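Long-range contacts in ureidoglycolate hydrolase (Arabidopsis thaliana, PDB 4PXE), which hydrolyses (S)-ureidoglycolate to glyoxylate, ammonium and carbon dioxide with two manganese ions per subunit, a step of plant purine breakdown: residues 39-44 against 138-143; 92-97 against 134-139; 142-147 against 164-169; 30-35 against 43-48. All blocks are in the same frame, centred on the assembly; numbering follows the deposited sequence.

Interaction 1: 39-44 against 138-143; sequences TRVLYT and EPTRFG. With MN (manganese (II) ion), chain D.
R141 reaches across to the turn V41 to T44 and grips it by one carbonyl. Its chain is extended from CG to NE, with CG anti to the backbone N (chi1 -173°). This takes the guanidinium to the carbonyl of L42. R141 NH1 donates to L42 O at 2.9 Å, with an N-H...O angle of 165°. The oxygen lies in the guanidinium plane, and the donor lies in the carbonyl plane. T44 CG2 lies beside R141 NH1, the two side chains running in opposite senses, and Y43 CB packs obliquely against NH1. A water bound to NH1 makes a weak bond to Y43 O. The aliphatic part of the arginine crosses V41 at about a right angle, with V41 CG1 3.7 Å from R141 CB. V41 CG2 meets T140 CG2 at 4.0 Å. L42 comes to the edge of the F142 ring, L42 CD2 to F142 CE2 3.9 Å, while R141 CG lies over one face of that ring.

The 41-44 segment is a type II beta turn. V41 O accepts from both T44 N and T44 OG1, the latter at 2.7 Å. On the facing loop, E138 OE2 binds a manganese ion, together with D103 and H402.

R141 NE also forms a salt bridge to D168. The turn links strand 38-40 to helix 45-60, and helix 174-180 packs on Y43, R141 and F142.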
loop_
_atom_site.group_PDB
_atom_site.type_symbol
_atom_site.label_atom_id
_atom_site.label_comp_id
_atom_site.label_asym_id
_atom_site.label_seq_id
_atom_site.Cartn_x
_atom_site.Cartn_y
_atom_site.Cartn_z
ATOM N N THR A 39 -4.799 -16.884 0.964
ATOM C CA THR A 39 -4.374 -16.043 -0.153
ATOM C C THR A 39 -3.674 -16.964 -1.130
ATOM O O THR A 39 -2.733 -17.654 -0.754
ATOM C CB THR A 39 -3.363 -14.972 0.275
ATOM O OG1 THR A 39 -3.977 -14.100 1.222
ATOM C CG2 THR A 39 -2.911 -14.155 -0.927
ATOM N N ARG A 40 -4.140 -17.012 -2.371
ATOM C CA ARG A 40 -3.477 -17.869 -3.353
ATOM C C ARG A 40 -3.593 -17.265 -4.735
ATOM O O ARG A 40 -4.643 -17.323 -5.373
ATOM C CB ARG A 40 -4.029 -19.297 -3.320
ATOM C CG ARG A 40 -3.301 -20.222 -4.282
ATOM C CD ARG A 40 -3.593 -21.684 -3.981
ATOM N NE ARG A 40 -5.017 -21.990 -4.057
ATOM C CZ ARG A 40 -5.741 -22.469 -3.045
ATOM N NH1 ARG A 40 -5.190 -22.695 -1.855
ATOM N NH2 ARG A 40 -7.027 -22.724 -3.226
ATOM N N VAL A 41 -2.493 -16.676 -5.189
ATOM C CA VAL A 41 -2.496 -15.868 -6.390
ATOM C C VAL A 41 -1.913 -16.605 -7.588
ATOM O O VAL A 41 -0.940 -17.362 -7.461
ATOM C CB VAL A 41 -1.718 -14.555 -6.123
ATOM C CG1 VAL A 41 -1.692 -13.680 -7.358
ATOM C CG2 VAL A 41 -2.353 -13.816 -4.953
ATOM N N LEU A 42 -2.553 -16.391 -8.738
ATOM C CA LEU A 42 -2.134 -16.921 -10.031
ATOM C C LEU A 42 -0.619 -16.972 -10.224
ATOM O O LEU A 42 0.057 -15.956 -10.086
ATOM C CB LEU A 42 -2.766 -16.076 -11.145
ATOM C CG LEU A 42 -2.339 -16.327 -12.590
ATOM C CD1 LEU A 42 -2.632 -17.768 -12.983
ATOM C CD2 LEU A 42 -3.058 -15.372 -13.507
ATOM N N TYR A 43 -0.129 -18.181 -10.525
ATOM C CA TYR A 43 1.264 -18.484 -10.897
ATOM C C TYR A 43 2.304 -18.404 -9.773
ATOM O O TYR A 43 3.491 -18.612 -10.020
ATOM C CB TYR A 43 1.737 -17.659 -12.108
ATOM C CG TYR A 43 0.999 -17.880 -13.415
ATOM C CD1 TYR A 43 0.513 -19.134 -13.781
ATOM C CD2 TYR A 43 0.814 -16.826 -14.302
ATOM C CE1 TYR A 43 -0.149 -19.317 -14.992
ATOM C CE2 TYR A 43 0.160 -16.990 -15.502
ATOM C CZ TYR A 43 -0.318 -18.240 -15.856
ATOM O OH TYR A 43 -0.976 -18.379 -17.061
ATOM N N THR A 44 1.885 -18.100 -8.547
ATOM C CA THR A 44 2.802 -18.167 -7.419
ATOM C C THR A 44 3.067 -19.614 -7.019
ATOM O O THR A 44 2.414 -20.539 -7.506
ATOM C CB THR A 44 2.252 -17.425 -6.200
ATOM O OG1 THR A 44 1.028 -18.052 -5.791
ATOM C CG2 THR A 44 1.994 -15.948 -6.535
ATOM N N GLU A 138 -9.848 -14.869 -10.362
ATOM C CA GLU A 138 -9.779 -13.623 -9.594
ATOM C C GLU A 138 -8.845 -12.603 -10.250
ATOM O O GLU A 138 -7.851 -12.984 -10.865
ATOM C CB GLU A 138 -9.358 -13.903 -8.151
ATOM C CG GLU A 138 -10.298 -14.862 -7.430
ATOM C CD GLU A 138 -11.553 -14.208 -6.937
ATOM O OE1 GLU A 138 -11.898 -13.075 -7.343
ATOM O OE2 GLU A 138 -12.205 -14.862 -6.096
ATOM N N PRO A 139 -9.168 -11.300 -10.132
ATOM C CA PRO A 139 -8.400 -10.257 -10.835
ATOM C C PRO A 139 -7.156 -9.799 -10.077
ATOM O O PRO A 139 -6.527 -8.820 -10.484
ATOM C CB PRO A 139 -9.402 -9.102 -10.922
ATOM C CG PRO A 139 -10.224 -9.249 -9.684
ATOM C CD PRO A 139 -10.399 -10.757 -9.525
ATOM N N THR A 140 -6.801 -10.491 -9.002
ATOM C CA THR A 140 -5.758 -10.040 -8.069
ATOM C C THR A 140 -4.420 -9.650 -8.699
ATOM O O THR A 140 -3.873 -8.579 -8.402
ATOM C CB THR A 140 -5.481 -11.125 -7.009
ATOM O OG1 THR A 140 -6.727 -11.535 -6.433
ATOM C CG2 THR A 140 -4.560 -10.598 -5.900
ATOM N N ARG A 141 -3.875 -10.522 -9.541
ATOM C CA ARG A 141 -2.504 -10.306 -9.984
ATOM C C ARG A 141 -2.373 -9.283 -11.108
ATOM O O ARG A 141 -1.546 -8.380 -11.015
ATOM C CB ARG A 141 -1.841 -11.616 -10.400
ATOM C CG ARG A 141 -0.362 -11.419 -10.698
ATOM C CD ARG A 141 0.443 -12.710 -10.628
ATOM N NE ARG A 141 1.866 -12.390 -10.728
ATOM C CZ ARG A 141 2.859 -13.257 -10.574
ATOM N NH1 ARG A 141 2.611 -14.541 -10.332
ATOM N NH2 ARG A 141 4.116 -12.829 -10.676
ATOM N N PHE A 142 -3.171 -9.439 -12.160
ATOM C CA PHE A 142 -3.049 -8.595 -13.349
ATOM C C PHE A 142 -4.223 -7.639 -13.560
ATOM O O PHE A 142 -4.247 -6.904 -14.546
ATOM C CB PHE A 142 -2.829 -9.458 -14.601
ATOM C CG PHE A 142 -1.608 -10.332 -14.523
ATOM C CD1 PHE A 142 -0.342 -9.773 -14.607
ATOM C CD2 PHE A 142 -1.725 -11.709 -14.364
ATOM C CE1 PHE A 142 0.782 -10.553 -14.529
ATOM C CE2 PHE A 142 -0.599 -12.505 -14.283
ATOM C CZ PHE A 142 0.664 -11.925 -14.371
ATOM N N GLY A 143 -5.192 -7.639 -12.645
ATOM C CA GLY A 143 -6.362 -6.786 -12.794
ATOM C C GLY A 143 -7.394 -7.361 -13.752
ATOM O O GLY A 143 -8.399 -6.718 -14.070
HETATM MN MN MN D . -14.310 -14.788 -5.626
HETATM O O HOH W 1 -5.930 -14.206 -6.212
HETATM O O HOH W 2 4.965 -15.653 -8.966
HETATM O O HOH W 3 -14.579 -15.950 -7.406
HETATM O O HOH W 4 -16.103 -14.422 -5.646
#

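Interaction 2: 92-97 against 134-139; sequences HIDAIP and FTSEEP. With MN (manganese (II) ion), chain C; MN (manganese (II) ion), chain D; GLV (glyoxylic acid), chain E.
The carboxylate of D94 is the hub of this contact. D94 OD1 accepts E137 N at 3.0 Å in a nearly straight bond (171°). D94 OD2 takes S136 OG at 2.7 Å and E138 N at 3.0 Å, and these two donors arrive from opposite faces of the carboxylate plane. D94 thus holds the backbone that carries both glutamates. H92 ND1 makes weak bonds to D94 OD1 and D94 O, which probably limit the rotation of the ring. A water joins I93 N to F134 O.

This is the two-metal centre of the peptidase M20 family. H92 NE2 binds one manganese at 2.3 Å, with D103 and H208. The second ion, held through E138, shares D103 and a water with the first. That water donates to E137 OE1. E137 OE2 lies 2.5 Å from glyoxylate O1. E138 OE1 is hydrogen-bonded to N294 ND2 of the second subunit.

The chain of E137 bends at chi2 (-92°), bringing OE1 over one face of the H92 ring, offset toward the rim. E137 CB packs on H92 CG at 3.5 Å. I96 CG2 rests against the E138 carboxylate, 3.4 Å from E138 CD.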
loop_
_atom_site.group_PDB
_atom_site.type_symbol
_atom_site.label_atom_id
_atom_site.label_comp_id
_atom_site.label_asym_id
_atom_site.label_seq_id
_atom_site.Cartn_x
_atom_site.Cartn_y
_atom_site.Cartn_z
ATOM N N HIS A 92 -12.649 -22.364 -10.245
ATOM C CA HIS A 92 -11.286 -21.869 -10.027
ATOM C C HIS A 92 -10.792 -22.245 -8.632
ATOM O O HIS A 92 -11.591 -22.581 -7.746
ATOM C CB HIS A 92 -11.267 -20.344 -10.158
ATOM C CG HIS A 92 -12.104 -19.654 -9.129
ATOM N ND1 HIS A 92 -11.565 -19.071 -7.999
ATOM C CD2 HIS A 92 -13.443 -19.487 -9.041
ATOM C CE1 HIS A 92 -12.541 -18.575 -7.261
ATOM N NE2 HIS A 92 -13.687 -18.807 -7.873
ATOM N N ILE A 93 -9.483 -22.189 -8.418
ATOM C CA ILE A 93 -8.952 -22.371 -7.069
ATOM C C ILE A 93 -8.115 -21.193 -6.584
ATOM O O ILE A 93 -7.621 -21.215 -5.455
ATOM C CB ILE A 93 -8.138 -23.676 -6.922
ATOM C CG1 ILE A 93 -6.904 -23.649 -7.832
ATOM C CG2 ILE A 93 -9.022 -24.899 -7.184
ATOM C CD1 ILE A 93 -6.126 -24.962 -7.831
ATOM N N ASP A 94 -7.946 -20.165 -7.408
ATOM C CA ASP A 94 -7.271 -18.984 -6.871
ATOM C C ASP A 94 -8.155 -18.289 -5.827
ATOM O O ASP A 94 -9.380 -18.453 -5.832
ATOM C CB ASP A 94 -6.692 -18.039 -7.955
ATOM C CG ASP A 94 -7.731 -17.492 -8.937
ATOM O OD1 ASP A 94 -8.780 -18.119 -9.190
ATOM O OD2 ASP A 94 -7.440 -16.420 -9.515
ATOM N N ALA A 95 -7.507 -17.563 -4.921
ATOM C CA ALA A 95 -8.142 -16.934 -3.765
ATOM C C ALA A 95 -7.569 -15.536 -3.604
ATOM O O ALA A 95 -6.345 -15.359 -3.562
ATOM C CB ALA A 95 -7.863 -17.737 -2.516
ATOM N N ILE A 96 -8.439 -14.539 -3.505
ATOM C CA ILE A 96 -7.967 -13.169 -3.263
ATOM C C ILE A 96 -7.363 -13.036 -1.859
ATOM O O ILE A 96 -7.573 -13.896 -1.008
ATOM C CB ILE A 96 -9.071 -12.106 -3.515
ATOM C CG1 ILE A 96 -10.114 -12.089 -2.394
ATOM C CG2 ILE A 96 -9.721 -12.315 -4.864
ATOM C CD1 ILE A 96 -11.153 -11.002 -2.579
ATOM N N PRO A 97 -6.581 -11.978 -1.617
ATOM C CA PRO A 97 -5.976 -11.867 -0.284
ATOM C C PRO A 97 -6.970 -11.938 0.882
ATOM O O PRO A 97 -7.990 -11.239 0.889
ATOM C CB PRO A 97 -5.292 -10.494 -0.336
ATOM C CG PRO A 97 -4.910 -10.351 -1.795
ATOM C CD PRO A 97 -6.057 -10.962 -2.554
ATOM N N PHE A 134 -10.111 -23.729 -14.201
ATOM C CA PHE A 134 -9.721 -22.504 -14.889
ATOM C C PHE A 134 -8.433 -21.966 -14.275
ATOM O O PHE A 134 -8.220 -22.074 -13.067
ATOM C CB PHE A 134 -10.860 -21.491 -14.833
ATOM C CG PHE A 134 -12.086 -21.951 -15.573
ATOM C CD1 PHE A 134 -12.207 -21.729 -16.936
ATOM C CD2 PHE A 134 -13.096 -22.639 -14.920
ATOM C CE1 PHE A 134 -13.321 -22.173 -17.632
ATOM C CE2 PHE A 134 -14.221 -23.081 -15.613
ATOM C CZ PHE A 134 -14.334 -22.846 -16.966
ATOM N N THR A 135 -7.548 -21.429 -15.109
ATOM C CA THR A 135 -6.213 -21.101 -14.640
ATOM C C THR A 135 -6.214 -20.022 -13.551
ATOM O O THR A 135 -5.361 -20.017 -12.668
ATOM C CB THR A 135 -5.271 -20.724 -15.814
ATOM O OG1 THR A 135 -3.911 -20.865 -15.391
ATOM C CG2 THR A 135 -5.535 -19.306 -16.327
ATOM N N SER A 136 -7.191 -19.122 -13.624
ATOM C CA SER A 136 -7.387 -18.076 -12.626
ATOM C C SER A 136 -8.705 -17.408 -12.939
ATOM O O SER A 136 -9.021 -17.189 -14.112
ATOM C CB SER A 136 -6.258 -17.043 -12.699
ATOM O OG SER A 136 -6.643 -15.831 -12.072
ATOM N N GLU A 137 -9.474 -17.075 -11.903
ATOM C CA GLU A 137 -10.719 -16.346 -12.093
ATOM C C GLU A 137 -10.669 -14.985 -11.402
ATOM O O GLU A 137 -11.384 -14.057 -11.788
ATOM C CB GLU A 137 -11.901 -17.180 -11.575
ATOM C CG GLU A 137 -13.269 -16.561 -11.813
ATOM C CD GLU A 137 -13.760 -15.710 -10.665
ATOM O OE1 GLU A 137 -13.139 -15.704 -9.573
ATOM O OE2 GLU A 137 -14.787 -15.021 -10.867
ATOM N N GLU A 138 -9.848 -14.869 -10.362
ATOM C CA GLU A 138 -9.779 -13.623 -9.594
ATOM C C GLU A 138 -8.845 -12.603 -10.250
ATOM O O GLU A 138 -7.851 -12.984 -10.865
ATOM C CB GLU A 138 -9.358 -13.903 -8.151
ATOM C CG GLU A 138 -10.298 -14.862 -7.430
ATOM C CD GLU A 138 -11.553 -14.208 -6.937
ATOM O OE1 GLU A 138 -11.898 -13.075 -7.343
ATOM O OE2 GLU A 138 -12.205 -14.862 -6.096
ATOM N N PRO A 139 -9.168 -11.300 -10.132
ATOM C CA PRO A 139 -8.400 -10.257 -10.835
ATOM C C PRO A 139 -7.156 -9.799 -10.077
ATOM O O PRO A 139 -6.527 -8.820 -10.484
ATOM C CB PRO A 139 -9.402 -9.102 -10.922
ATOM C CG PRO A 139 -10.224 -9.249 -9.684
ATOM C CD PRO A 139 -10.399 -10.757 -9.525
HETATM MN MN MN C . -15.712 -17.858 -7.334
HETATM MN MN MN D . -14.310 -14.788 -5.626
HETATM C C1 GLV E . -15.228 -12.808 -8.290
HETATM O O1 GLV E . -15.843 -13.895 -8.892
HETATM C C2 GLV E . -16.146 -11.673 -8.000
HETATM O O2 GLV E . -17.378 -11.783 -8.304
HETATM O O3 GLV E . -15.693 -10.624 -7.454
HETATM O O HOH W 5 -7.791 -21.277 -10.452
HETATM O O HOH W 6 -11.163 -15.311 -3.605
HETATM O O HOH W 3 -14.579 -15.950 -7.406
HETATM O O HOH W 7 -16.389 -17.948 -9.455
HETATM O O HOH W 8 -17.453 -16.095 -7.373
HETATM O O HOH W 4 -16.103 -14.422 -5.646
#

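Interaction 3: 142-147 against 164-169; sequences FGISCL and TTVVDG
The F142 ring presents an edge to the backbone of 164-169. V167 C lies in its plane, 3.6 Å from F142 CD1, and D168 N is close to the same plane. D168 CB adds a contact of 3.7 Å to F142 CE1. The D168 carboxylate is turned only 16° from the ring plane, although the two side chains meet at a slant. V166 stands roughly perpendicular to F142. V166 CG1 approaches F142 CD1 to 3.6 Å from an oblique direction and also touches F142 CB.

V166 has CG1 anti to the backbone N (chi1 171°), which aims that methyl at the phenyl ring. The I144 and V166 side chains meet tip to tip. I144 CD1 touches both methyls of V166, with V166 CG1 4.0 Å away. The contact between the segments is thus mainly apolar. The acid end of D168 is used on other partners. OD2 accepts from Q170 N and V172 N, and OD1 is paired with R141.

The contact joins two loops near the surface. One leads from strand 129-133 into helix 147-152, with C146 at the N-cap. The other leaves helix 156-164, whose L158 and L162 pack on I144, and runs to helix 174-180, whose F174 touches V166 and A177 touches F142.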
loop_
_atom_site.group_PDB
_atom_site.type_symbol
_atom_site.label_atom_id
_atom_site.label_comp_id
_atom_site.label_asym_id
_atom_site.label_seq_id
_atom_site.Cartn_x
_atom_site.Cartn_y
_atom_site.Cartn_z
ATOM N N PHE A 142 -3.171 -9.439 -12.160
ATOM C CA PHE A 142 -3.049 -8.595 -13.349
ATOM C C PHE A 142 -4.223 -7.639 -13.560
ATOM O O PHE A 142 -4.247 -6.904 -14.546
ATOM C CB PHE A 142 -2.829 -9.458 -14.601
ATOM C CG PHE A 142 -1.608 -10.332 -14.523
ATOM C CD1 PHE A 142 -0.342 -9.773 -14.607
ATOM C CD2 PHE A 142 -1.725 -11.709 -14.364
ATOM C CE1 PHE A 142 0.782 -10.553 -14.529
ATOM C CE2 PHE A 142 -0.599 -12.505 -14.283
ATOM C CZ PHE A 142 0.664 -11.925 -14.371
ATOM N N GLY A 143 -5.192 -7.639 -12.645
ATOM C CA GLY A 143 -6.362 -6.786 -12.794
ATOM C C GLY A 143 -7.394 -7.361 -13.752
ATOM O O GLY A 143 -8.399 -6.718 -14.070
ATOM N N ILE A 144 -7.134 -8.580 -14.210
ATOM C CA ILE A 144 -7.976 -9.252 -15.198
ATOM C C ILE A 144 -8.729 -10.408 -14.535
ATOM O O ILE A 144 -8.108 -11.371 -14.081
ATOM C CB ILE A 144 -7.114 -9.814 -16.351
ATOM C CG1 ILE A 144 -6.340 -8.683 -17.039
ATOM C CG2 ILE A 144 -7.982 -10.569 -17.358
ATOM C CD1 ILE A 144 -5.137 -9.175 -17.826
ATOM N N SER A 145 -10.056 -10.302 -14.467
ATOM C CA SER A 145 -10.869 -11.397 -13.931
ATOM C C SER A 145 -11.053 -12.446 -15.019
ATOM O O SER A 145 -10.904 -12.150 -16.208
ATOM C CB SER A 145 -12.233 -10.873 -13.488
ATOM O OG SER A 145 -12.956 -10.371 -14.605
ATOM N N CYS A 146 -11.371 -13.668 -14.612
ATOM C CA CYS A 146 -11.694 -14.733 -15.561
ATOM C C CYS A 146 -10.676 -14.848 -16.682
ATOM O O CYS A 146 -11.051 -14.993 -17.851
ATOM C CB CYS A 146 -13.089 -14.513 -16.151
ATOM S SG CYS A 146 -14.420 -14.566 -14.913
ATOM N N LEU A 147 -9.398 -14.784 -16.329
ATOM C CA LEU A 147 -8.354 -14.754 -17.356
ATOM C C LEU A 147 -8.438 -15.995 -18.249
ATOM O O LEU A 147 -8.400 -15.893 -19.478
ATOM C CB LEU A 147 -6.976 -14.619 -16.708
ATOM C CG LEU A 147 -5.797 -14.349 -17.649
ATOM C CD1 LEU A 147 -4.739 -13.500 -16.946
ATOM C CD2 LEU A 147 -5.191 -15.655 -18.151
ATOM N N THR A 164 1.771 -8.508 -24.947
ATOM C CA THR A 164 2.403 -7.234 -25.291
ATOM C C THR A 164 2.536 -6.212 -24.152
ATOM O O THR A 164 3.550 -5.515 -24.062
ATOM C CB THR A 164 1.724 -6.564 -26.514
ATOM O OG1 THR A 164 0.377 -6.203 -26.193
ATOM C CG2 THR A 164 1.732 -7.505 -27.718
ATOM N N THR A 165 1.528 -6.104 -23.287
ATOM C CA THR A 165 1.534 -5.028 -22.293
ATOM C C THR A 165 1.270 -5.439 -20.849
ATOM O O THR A 165 1.606 -4.698 -19.932
ATOM C CB THR A 165 0.502 -3.929 -22.633
ATOM O OG1 THR A 165 -0.818 -4.491 -22.633
ATOM C CG2 THR A 165 0.792 -3.311 -23.996
ATOM N N VAL A 166 0.647 -6.595 -20.638
ATOM C CA VAL A 166 0.179 -6.914 -19.291
ATOM C C VAL A 166 1.306 -7.239 -18.315
ATOM O O VAL A 166 2.140 -8.105 -18.577
ATOM C CB VAL A 166 -0.853 -8.052 -19.310
ATOM C CG1 VAL A 166 -1.163 -8.510 -17.882
ATOM C CG2 VAL A 166 -2.109 -7.598 -20.018
ATOM N N VAL A 167 1.314 -6.525 -17.192
ATOM C CA VAL A 167 2.258 -6.755 -16.095
ATOM C C VAL A 167 1.502 -6.698 -14.765
ATOM O O VAL A 167 0.401 -6.147 -14.695
ATOM C CB VAL A 167 3.378 -5.680 -16.048
ATOM C CG1 VAL A 167 4.243 -5.723 -17.309
ATOM C CG2 VAL A 167 2.781 -4.284 -15.843
ATOM N N ASP A 168 2.093 -7.245 -13.708
ATOM C CA ASP A 168 1.475 -7.151 -12.387
ATOM C C ASP A 168 1.945 -5.921 -11.617
ATOM O O ASP A 168 2.645 -5.072 -12.169
ATOM C CB ASP A 168 1.629 -8.457 -11.572
ATOM C CG ASP A 168 3.060 -8.761 -11.164
ATOM O OD1 ASP A 168 3.326 -9.931 -10.811
ATOM O OD2 ASP A 168 3.918 -7.851 -11.160
ATOM N N GLY A 169 1.560 -5.834 -10.349
ATOM C CA GLY A 169 1.890 -4.680 -9.527
ATOM C C GLY A 169 3.373 -4.519 -9.253
ATOM O O GLY A 169 3.822 -3.440 -8.852
#

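Interaction 4: 30-35 against 43-48; sequences FSDAPS and YTDKDV
K46 lies along F30 to D32. K46 CB sits 3.8 Å from F30 O. K46 CG comes next, 3.5 Å from D32 OD1. A bend at chi2 (-51°) swings CD toward S31 N, and K46 CE lies 3.6 Å from S31 O. A second bend at chi4 (-60°) turns NZ back to D32. There K46 NZ makes a salt bridge to D32 OD1 at 2.8 Å, on the syn side and 26° out of the carboxylate plane. K46 NZ also forms a salt bridge to D45 OD2 at 3.1 Å. The lysine thus sits between two acids, and its charge probably offsets their repulsion.

D32 OD2 accepts from two waters, one also hydrogen-bonded to T44 OG1 and the other to D45 OD1. F30 CB packs against K46 O at 3.7 Å.

The network lies at the surface, on the first turn of helix 45-60, where T44 is the N-cap and accepts a weak hydrogen bond from D47 N. The loop comes from helix 17-28 and runs on into strand 38-40, to which D32 is joined by a backbone hydrogen bond to T39.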
loop_
_atom_site.group_PDB
_atom_site.type_symbol
_atom_site.label_atom_id
_atom_site.label_comp_id
_atom_site.label_asym_id
_atom_site.label_seq_id
_atom_site.Cartn_x
_atom_site.Cartn_y
_atom_site.Cartn_z
ATOM N N PHE A 30 -2.355 -24.408 1.162
ATOM C CA PHE A 30 -1.531 -23.762 0.139
ATOM C C PHE A 30 -1.898 -22.286 0.070
ATOM O O PHE A 30 -2.673 -21.856 -0.779
ATOM C CB PHE A 30 -1.703 -24.439 -1.221
ATOM C CG PHE A 30 -1.438 -25.921 -1.197
ATOM C CD1 PHE A 30 -0.209 -26.412 -0.782
ATOM C CD2 PHE A 30 -2.417 -26.818 -1.581
ATOM C CE1 PHE A 30 0.037 -27.777 -0.761
ATOM C CE2 PHE A 30 -2.178 -28.176 -1.564
ATOM C CZ PHE A 30 -0.949 -28.657 -1.146
ATOM N N SER A 31 -1.319 -21.516 0.978
ATOM C CA SER A 31 -1.773 -20.156 1.224
ATOM C C SER A 31 -0.638 -19.258 1.671
ATOM O O SER A 31 0.215 -19.679 2.458
ATOM C CB SER A 31 -2.841 -20.182 2.318
ATOM O OG SER A 31 -3.258 -18.879 2.659
ATOM N N ASP A 32 -0.660 -18.015 1.202
ATOM C CA ASP A 32 0.287 -17.009 1.674
ATOM C C ASP A 32 -0.222 -16.236 2.894
ATOM O O ASP A 32 0.496 -15.409 3.454
ATOM C CB ASP A 32 0.671 -16.053 0.541
ATOM C CG ASP A 32 1.701 -16.654 -0.396
ATOM O OD1 ASP A 32 2.607 -17.366 0.091
ATOM O OD2 ASP A 32 1.599 -16.426 -1.618
ATOM N N ALA A 33 -1.460 -16.508 3.295
ATOM C CA ALA A 33 -2.024 -15.957 4.524
ATOM C C ALA A 33 -2.176 -17.075 5.551
ATOM O O ALA A 33 -2.452 -18.214 5.192
ATOM C CB ALA A 33 -3.377 -15.315 4.244
ATOM N N PRO A 34 -2.003 -16.752 6.839
ATOM C CA PRO A 34 -2.194 -17.779 7.868
ATOM C C PRO A 34 -3.669 -18.179 8.008
ATOM O O PRO A 34 -4.557 -17.319 7.924
ATOM C CB PRO A 34 -1.691 -17.094 9.146
ATOM C CG PRO A 34 -1.824 -15.647 8.885
ATOM C CD PRO A 34 -1.622 -15.451 7.407
ATOM N N SER A 35 -3.913 -19.470 8.200
ATOM C CA SER A 35 -5.248 -19.987 8.485
ATOM C C SER A 35 -5.821 -19.178 9.643
ATOM O O SER A 35 -5.089 -18.821 10.562
ATOM C CB SER A 35 -5.153 -21.468 8.866
ATOM O OG SER A 35 -6.418 -22.010 9.204
ATOM N N TYR A 43 -0.129 -18.181 -10.525
ATOM C CA TYR A 43 1.264 -18.484 -10.897
ATOM C C TYR A 43 2.304 -18.404 -9.773
ATOM O O TYR A 43 3.491 -18.612 -10.020
ATOM C CB TYR A 43 1.737 -17.659 -12.108
ATOM C CG TYR A 43 0.999 -17.880 -13.415
ATOM C CD1 TYR A 43 0.513 -19.134 -13.781
ATOM C CD2 TYR A 43 0.814 -16.826 -14.302
ATOM C CE1 TYR A 43 -0.149 -19.317 -14.992
ATOM C CE2 TYR A 43 0.160 -16.990 -15.502
ATOM C CZ TYR A 43 -0.318 -18.240 -15.856
ATOM O OH TYR A 43 -0.976 -18.379 -17.061
ATOM N N THR A 44 1.885 -18.100 -8.547
ATOM C CA THR A 44 2.802 -18.167 -7.419
ATOM C C THR A 44 3.067 -19.614 -7.019
ATOM O O THR A 44 2.414 -20.539 -7.506
ATOM C CB THR A 44 2.252 -17.425 -6.200
ATOM O OG1 THR A 44 1.028 -18.052 -5.791
ATOM C CG2 THR A 44 1.994 -15.948 -6.535
ATOM N N ASP A 45 4.023 -19.801 -6.112
ATOM C CA ASP A 45 4.350 -21.132 -5.610
ATOM C C ASP A 45 3.147 -21.845 -4.974
ATOM O O ASP A 45 2.945 -23.043 -5.194
ATOM C CB ASP A 45 5.556 -21.093 -4.657
ATOM C CG ASP A 45 5.286 -20.314 -3.383
ATOM O OD1 ASP A 45 4.438 -19.395 -3.396
ATOM O OD2 ASP A 45 5.937 -20.621 -2.359
ATOM N N LYS A 46 2.342 -21.108 -4.212
ATOM C CA LYS A 46 1.135 -21.684 -3.612
ATOM C C LYS A 46 0.141 -22.146 -4.680
ATOM O O LYS A 46 -0.482 -23.199 -4.535
ATOM C CB LYS A 46 0.464 -20.681 -2.663
ATOM C CG LYS A 46 1.373 -20.137 -1.558
ATOM C CD LYS A 46 2.060 -21.267 -0.805
ATOM C CE LYS A 46 2.886 -20.734 0.365
ATOM N NZ LYS A 46 3.944 -19.797 -0.085
ATOM N N ASP A 47 -0.012 -21.361 -5.746
ATOM C CA ASP A 47 -0.868 -21.742 -6.866
ATOM C C ASP A 47 -0.378 -23.034 -7.512
ATOM O O ASP A 47 -1.169 -23.940 -7.789
ATOM C CB ASP A 47 -0.919 -20.622 -7.912
ATOM C CG ASP A 47 -1.860 -20.927 -9.073
ATOM O OD1 ASP A 47 -2.938 -21.509 -8.844
ATOM O OD2 ASP A 47 -1.530 -20.573 -10.223
ATOM N N VAL A 48 0.932 -23.118 -7.739
ATOM C CA VAL A 48 1.524 -24.308 -8.339
ATOM C C VAL A 48 1.274 -25.557 -7.474
ATOM O O VAL A 48 0.916 -26.617 -7.993
ATOM C CB VAL A 48 3.038 -24.105 -8.631
ATOM C CG1 VAL A 48 3.684 -25.425 -9.077
ATOM C CG2 VAL A 48 3.235 -23.030 -9.691
HETATM O O HOH W 9 -0.121 -16.899 -3.471
HETATM O O HOH W 10 3.841 -16.596 -3.007
#

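Overall arrangement
Interaction 2 forms part of the active site, at both manganese ions and glyoxylate. Interaction 1 shares E138 and P139 with it, their centres about 6 Å apart. The two also join through the backbone, R40 O to A95 N at 2.9 Å. Interaction 3 continues the same loop through F142 and G143, and R141 NE to D168 OD1 (2.9 Å) ties it to interaction 1. E137 O to C146 N, also 2.9 Å, links interactions 2 and 3. Interaction 4 shares Y43 and T44 with interaction 1, and R40 NH1 to F30 O at 2.9 Å joins them further. It lies away from the metals; its centre is about 19 Å from that of interaction 3.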